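Side-chain contact in phytase (Citrobacter braakii, PDB 3ZHC), which is a phytase of the histidine phosphatase superfamily, branch 2, with helices packed around a mixed beta-sheet: residues G73-L76 and V77-L80. The protein carries 2 engineered substitutions. Residues are numbered along the deposited sequence; the frame is centred on the assembly and turned at random. Where two conformers were deposited one is given.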
loop_
_atom_site.group_PDB
_atom_site.type_symbol
_atom_site.label_atom_id
_atom_site.label_comp_id
_atom_site.label_asym_id
_atom_site.label_seq_id
_atom_site.Cartn_x
_atom_site.Cartn_y
_atom_site.Cartn_z
ATOM N N GLY B 73 20.855 -9.539 16.960
ATOM C CA GLY B 73 20.905 -8.869 15.659
ATOM C C GLY B 73 21.943 -9.527 14.764
ATOM O O GLY B 73 21.683 -9.773 13.587
ATOM N N GLY B 74 23.115 -9.811 15.342
ATOM C CA GLY B 74 24.171 -10.545 14.660
ATOM C C GLY B 74 23.701 -11.926 14.214
ATOM O O GLY B 74 23.892 -12.293 13.075
ATOM N N GLU B 75 23.077 -12.666 15.131
ATOM C CA GLU B 75 22.550 -14.035 14.855
ATOM C C GLU B 75 21.557 -14.051 13.673
ATOM O O GLU B 75 21.599 -14.951 12.836
ATOM C CB GLU B 75 21.903 -14.634 16.116
ATOM C CG GLU B 75 21.597 -16.139 16.030
ATOM C CD GLU B 75 20.974 -16.722 17.329
ATOM O OE1 GLU B 75 21.146 -16.116 18.437
ATOM O OE2 GLU B 75 20.312 -17.794 17.236
ATOM N N LEU B 76 20.680 -13.049 13.617
ATOM C CA LEU B 76 19.718 -12.906 12.501
ATOM C C LEU B 76 20.419 -12.596 11.160
ATOM O O LEU B 76 19.999 -13.098 10.118
ATOM C CB LEU B 76 18.658 -11.841 12.820
ATOM C CG LEU B 76 17.662 -12.251 13.910
ATOM C CD1 LEU B 76 16.886 -11.062 14.416
ATOM C CD2 LEU B 76 16.708 -13.380 13.385
ATOM N N VAL B 77 21.475 -11.773 11.193
ATOM C CA VAL B 77 22.260 -11.492 9.967
ATOM C C VAL B 77 23.011 -12.781 9.514
ATOM O O VAL B 77 23.128 -13.026 8.314
ATOM C CB VAL B 77 23.224 -10.294 10.120
ATOM C CG1 VAL B 77 24.099 -10.133 8.867
ATOM C CG2 VAL B 77 22.445 -8.994 10.396
ATOM N N SER B 78 23.500 -13.588 10.476
ATOM C CA SER B 78 24.188 -14.861 10.146
ATOM C C SER B 78 23.226 -15.822 9.440
ATOM O O SER B 78 23.637 -16.574 8.582
ATOM C CB SER B 78 24.815 -15.516 11.393
ATOM O OG SER B 78 23.827 -15.957 12.313
ATOM N N GLU B 79 21.933 -15.778 9.817
ATOM C CA GLU B 79 20.902 -16.574 9.125
ATOM C C GLU B 79 20.769 -16.163 7.656
ATOM O O GLU B 79 20.595 -17.021 6.797
ATOM C CB GLU B 79 19.524 -16.468 9.815
ATOM C CG GLU B 79 19.417 -17.228 11.134
ATOM C CD GLU B 79 19.595 -18.732 10.977
ATOM O OE1 GLU B 79 19.367 -19.273 9.868
ATOM O OE2 GLU B 79 19.968 -19.371 11.964
ATOM N N LEU B 80 20.843 -14.852 7.377
ATOM C CA LEU B 80 20.856 -14.363 5.988
ATOM C C LEU B 80 22.153 -14.797 5.291
ATOM O O LEU B 80 22.113 -15.228 4.156
ATOM C CB LEU B 80 20.671 -12.836 5.905
ATOM C CG LEU B 80 19.290 -12.309 6.302
ATOM C CD1 LEU B 80 19.288 -10.816 6.290
ATOM C CD2 LEU B 80 18.170 -12.872 5.376
#
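With chi1 at 67°, the hydroxyl of S78 sits between its own backbone N and carbonyl carbon and folds back onto the carbonyl of E75, one turn earlier in helix 71-90. It makes the i to i-3 serine bond of an alpha-helix; S78 OG to E75 O is modelled at 2.5 Å, shorter than a normal hydrogen bond and in one of two deposited conformers, so the exact length is doubtful. The same oxygen also accepts the regular helical bond from E79 N at 3.1 Å, its donor tilted 27° from the carbonyl plane, so in this conformer E75 O serves both the hydroxyl and the amide. E79 takes a different torsion: CG lies anti to the carbonyl carbon (chi1 -73°) and passes 3.6 Å from E75 O; the chain bends at chi2, and E79 OE1 accepts a hydrogen bond from L387 N. The acid groups of E75 and E79 lie on the same side of the helix, E75 OE2 5.5 Å from E79 OE2; the like charges probably repel mildly, and the L387 N-H would offset this at E79.

V77 belongs to the buried side. Its side chain packs on T118, A121 and F122 of helix 113-126, joining the two helices. L80 faces the loop residues L387 and A393. The backbone bond from L80 N to L76 O is weak, and L76 O also accepts a hydrogen bond from Q376 NE2. V77 CG2 rests 3.4 Å from G73 O of the preceding turn, the oxygen that accepts the hydrogen bond from V77 N.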